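Side-chain contacts in orotidine 5'-phosphate decarboxylase (Streptomyces avermitilis, PDB 3V75), which probably catalyses the decarboxylation of orotidine 5'-phosphate to UMP, the last step of de novo UMP biosynthesis: residues Asp59-Leu64 with Gly93-Ala98; Arg69-Ala74 with Ala80-Gln85. One frame throughout, in Å; residues are numbered along the deposited sequence.

How the contacts relate
Both contacts draw on helix 61-75, which runs along the outside of the closed eight-stranded parallel barrel. Contact 1 takes the first turn of that helix and sets it against the start of helix 93-109, near the periphery; contact 2 takes a stretch farther along and presses it onto strand 81-84, closer to the middle of the chain. Their centres lie 16 Å apart and their nearest atoms about 5 Å apart, so they do not touch. In sequence, 69-74 and 80-85 both fall between 59-64 and 93-98. One helix is thus fixed twice: laterally to helix 93-109, and inward to the strand that follows it.

Contact 1: Asp59-Leu64 with Gly93-Ala98; sequences DDVAGL and GSRGVA
Val61 and Leu64, one turn apart on the first part of helix 61-75, meet Arg95 and Gly96 at the start of helix 93-109, and the contact is purely van der Waals. Val61 covers the most surface. Its CG1, set anti to the backbone N (chi1 165°), lies over one face of the Arg95 guanidinium, displaced toward the rim, with CG1 3.8 Å from Arg95 NH2. The second methyl, CG2, sits 4.0 Å from Arg95 CB, so the valine touches both the root and the end of the arginine. The bend of the arginine chain at chi3 (69°) helps bring the guanidinium back over Val61, and the valine lies roughly perpendicular to the arginine side chain.

The other apolar touch is Leu64 CD2, which packs directly on the main chain of Gly96, 3.8 Å from its CA. The nearest CA pair across the contact is Val61 and Gly96, 6.2 Å apart. An alanine in place of Val61 would probably strip most of the cover from the guanidinium face, losing both methyls, and leave the arginine freer to swing.

The polar interactions lie to the sides of the contact. Asp60 is the N-cap, its OD1 accepting from Gly63 N at 3.0 Å and also bonded to Ser58, which probably steadies the first turn, where Val61 sits. Phe92 touches both Val61 and Leu64, while Ser94 OG bonds Glu101 of the second subunit. The arrangement is the packing of neighbouring outer helices in a TIM barrel, here beside the dimer interface.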
# COMPACT_ATOMS: atom_id res chain seq x y z
N ASP A 59 13.44 14.61 -14.43
CA ASP A 59 12.62 13.56 -13.83
C ASP A 59 13.52 12.45 -13.35
O ASP A 59 13.60 11.37 -13.96
CB ASP A 59 11.62 13.02 -14.85
CG ASP A 59 10.72 11.97 -14.26
OD1 ASP A 59 10.26 12.13 -13.11
OD2 ASP A 59 10.47 11.00 -15.00
N ASP A 60 14.27 12.73 -12.30
CA ASP A 60 15.21 11.75 -11.78
C ASP A 60 15.44 12.02 -10.33
O ASP A 60 14.85 12.95 -9.77
CB ASP A 60 16.52 11.68 -12.57
CG ASP A 60 17.25 13.02 -12.63
OD1 ASP A 60 17.02 13.91 -11.77
OD2 ASP A 60 18.08 13.19 -13.57
N VAL A 61 16.30 11.21 -9.71
CA VAL A 61 16.55 11.29 -8.27
C VAL A 61 17.08 12.67 -7.87
O VAL A 61 16.68 13.22 -6.84
CB VAL A 61 17.57 10.21 -7.79
CG1 VAL A 61 18.10 10.53 -6.40
CG2 VAL A 61 16.90 8.88 -7.74
N ALA A 62 17.99 13.22 -8.68
CA ALA A 62 18.52 14.57 -8.38
C ALA A 62 17.41 15.64 -8.39
O ALA A 62 17.39 16.53 -7.54
CB ALA A 62 19.65 14.93 -9.36
N GLY A 63 16.48 15.53 -9.35
CA GLY A 63 15.35 16.44 -9.43
C GLY A 63 14.41 16.28 -8.25
O GLY A 63 13.97 17.26 -7.60
N LEU A 64 14.09 15.01 -7.95
CA LEU A 64 13.29 14.65 -6.77
C LEU A 64 13.85 15.28 -5.51
O LEU A 64 13.12 15.87 -4.68
CB LEU A 64 13.34 13.12 -6.61
CG LEU A 64 12.61 12.56 -5.39
CD1 LEU A 64 11.15 12.40 -5.76
CD2 LEU A 64 13.18 11.16 -5.05
N GLY A 93 13.09 3.81 -6.50
CA GLY A 93 13.68 2.74 -5.70
C GLY A 93 14.30 3.25 -4.41
O GLY A 93 13.86 4.27 -3.82
N SER A 94 15.32 2.53 -3.94
CA SER A 94 15.93 2.83 -2.65
C SER A 94 16.49 4.26 -2.59
O SER A 94 16.41 4.90 -1.55
CB SER A 94 17.03 1.82 -2.33
OG SER A 94 18.02 1.81 -3.34
N ARG A 95 17.04 4.75 -3.69
CA ARG A 95 17.57 6.10 -3.70
C ARG A 95 16.46 7.15 -3.53
O ARG A 95 16.67 8.19 -2.88
CB ARG A 95 18.34 6.35 -4.99
CG ARG A 95 19.65 5.53 -5.05
CD ARG A 95 20.40 5.79 -6.37
NE ARG A 95 20.91 7.16 -6.41
CZ ARG A 95 20.96 7.92 -7.51
NH1 ARG A 95 20.54 7.43 -8.70
NH2 ARG A 95 21.45 9.17 -7.43
N GLY A 96 15.28 6.87 -4.08
CA GLY A 96 14.14 7.75 -3.82
C GLY A 96 13.66 7.69 -2.39
O GLY A 96 13.30 8.69 -1.78
N VAL A 97 13.63 6.47 -1.83
CA VAL A 97 13.26 6.32 -0.43
C VAL A 97 14.25 7.03 0.51
O VAL A 97 13.85 7.59 1.54
CB VAL A 97 13.04 4.81 -0.06
CG1 VAL A 97 12.68 4.65 1.44
CG2 VAL A 97 11.93 4.20 -0.96
N ALA A 98 15.53 7.04 0.14
CA ALA A 98 16.53 7.76 0.92
C ALA A 98 16.23 9.28 0.93
O ALA A 98 16.33 9.94 1.98
CB ALA A 98 17.95 7.47 0.37

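Contact 2: Arg69-Ala74 with Ala80-Gln85; sequences RTVVEA and AVFKPQ
Val72 and Phe82 are the closest backbone pair, 8.8 Å between their CA atoms, with helix 61-75 on one side and barrel strand 81-84 on the other. Side chains bridge that gap here, chiefly Phe82. Within the helix, Glu73 N bonds Arg69 O and Ala74 N bonds Thr70 O. The strand is held by its own neighbours: Val81 and Lys83 bond Val43 through the backbone, and Phe82 bonds Leu113 and Val115.

The ring carbon CG of Phe82 is anti to the carbonyl carbon (chi1 -75°), and the ring reaches out from the strand with its far end against the helix. Val71 CG1 comes obliquely onto this end, 3.7 Å from Phe82 CE1; Val71 and Phe82 pass alongside, pointing opposite ways. The ring tip also reaches the helix backbone, with Phe82 CZ 4.0 Å from Val71 O and 4.2 Å from Val72 CA. Val72 itself makes a looser touch, CG2 to Phe82 CE2 at 4.4 Å. All three residues are buried; Ala107 of helix 93-109 packs on the phenylalanine, and Val72 also meets Thr103 and Glu106 there.

On the exposed flank of the helix, Arg69 NE makes a salt bridge to Glu73 OE2 at 2.8 Å, one turn apart; the N-H points fairly straight at the oxygen (163°) but arrives from above the carboxylate plane.

Along the strand, Lys83 NZ pairs with Asp117, and Gln85 N-caps the following helix. A helix leading back to the next parallel strand, its apolar face on that strand's outward side chain, is the α/β packing of a TIM barrel.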
# COMPACT_ATOMS: atom_id res chain seq x y z
N ARG A 69 13.86 19.16 -1.09
CA ARG A 69 14.64 20.03 -0.24
C ARG A 69 14.08 21.45 -0.25
O ARG A 69 13.98 22.10 0.80
CB ARG A 69 16.10 20.02 -0.72
CG ARG A 69 16.95 20.96 0.06
CD ARG A 69 18.42 20.80 -0.36
NE ARG A 69 19.15 21.90 0.25
CZ ARG A 69 20.47 22.00 0.23
NH1 ARG A 69 21.18 21.04 -0.37
NH2 ARG A 69 21.06 23.06 0.82
N THR A 70 13.71 21.95 -1.42
CA THR A 70 13.21 23.32 -1.53
C THR A 70 11.87 23.45 -0.81
O THR A 70 11.62 24.47 -0.14
CB THR A 70 13.06 23.71 -3.01
OG1 THR A 70 14.36 23.85 -3.56
CG2 THR A 70 12.27 25.02 -3.16
N VAL A 71 11.01 22.44 -0.95
CA VAL A 71 9.70 22.50 -0.30
C VAL A 71 9.88 22.63 1.20
O VAL A 71 9.25 23.49 1.82
CB VAL A 71 8.78 21.31 -0.64
CG1 VAL A 71 7.50 21.35 0.23
CG2 VAL A 71 8.43 21.34 -2.15
N VAL A 72 10.75 21.80 1.80
CA VAL A 72 10.91 21.89 3.24
C VAL A 72 11.65 23.15 3.68
O VAL A 72 11.31 23.74 4.72
CB VAL A 72 11.59 20.62 3.79
CG1 VAL A 72 11.79 20.76 5.29
CG2 VAL A 72 10.72 19.39 3.45
N GLU A 73 12.64 23.58 2.91
CA GLU A 73 13.32 24.83 3.26
C GLU A 73 12.36 26.02 3.23
O GLU A 73 12.39 26.87 4.12
CB GLU A 73 14.50 25.12 2.33
CG GLU A 73 15.63 24.14 2.61
CD GLU A 73 16.80 24.26 1.66
OE1 GLU A 73 16.66 24.88 0.56
OE2 GLU A 73 17.89 23.69 1.98
N ALA A 74 11.52 26.07 2.20
CA ALA A 74 10.60 27.19 2.04
C ALA A 74 9.51 27.18 3.07
O ALA A 74 9.13 28.22 3.60
CB ALA A 74 9.96 27.16 0.64
N ALA A 80 1.56 23.84 9.09
CA ALA A 80 1.20 22.92 10.17
C ALA A 80 1.61 21.48 9.85
O ALA A 80 2.16 20.78 10.71
CB ALA A 80 -0.28 22.98 10.48
N VAL A 81 1.35 21.04 8.62
CA VAL A 81 1.49 19.63 8.26
C VAL A 81 2.01 19.53 6.84
O VAL A 81 1.62 20.34 5.97
CB VAL A 81 0.10 18.91 8.31
CG1 VAL A 81 0.25 17.39 8.18
CG2 VAL A 81 -0.67 19.27 9.57
N PHE A 82 2.87 18.55 6.57
CA PHE A 82 3.18 18.13 5.20
C PHE A 82 2.67 16.74 4.94
O PHE A 82 2.60 15.92 5.88
CB PHE A 82 4.68 18.00 4.99
CG PHE A 82 5.41 19.31 4.85
CD1 PHE A 82 5.16 20.16 3.76
CD2 PHE A 82 6.40 19.65 5.75
CE1 PHE A 82 5.89 21.34 3.60
CE2 PHE A 82 7.15 20.82 5.59
CZ PHE A 82 6.87 21.69 4.52
N LYS A 83 2.37 16.43 3.68
CA LYS A 83 1.97 15.07 3.31
C LYS A 83 2.78 14.61 2.11
O LYS A 83 2.39 14.82 0.97
CB LYS A 83 0.47 15.01 3.02
CG LYS A 83 -0.03 13.59 2.70
CD LYS A 83 -1.54 13.51 2.61
CE LYS A 83 -2.11 14.08 1.31
NZ LYS A 83 -1.73 13.32 0.09
N PRO A 84 3.94 13.99 2.36
CA PRO A 84 4.64 13.39 1.22
C PRO A 84 3.84 12.22 0.67
O PRO A 84 3.28 11.45 1.45
CB PRO A 84 5.95 12.87 1.82
CG PRO A 84 5.67 12.77 3.29
CD PRO A 84 4.64 13.80 3.63
N GLN A 85 3.81 12.08 -0.65
CA GLN A 85 3.19 10.93 -1.30
C GLN A 85 4.29 9.94 -1.65
O GLN A 85 5.09 10.17 -2.55
CB GLN A 85 2.38 11.36 -2.54
CG GLN A 85 1.90 10.22 -3.43
CD GLN A 85 1.25 9.11 -2.64
OE1 GLN A 85 1.82 7.99 -2.54
NE2 GLN A 85 0.09 9.38 -2.05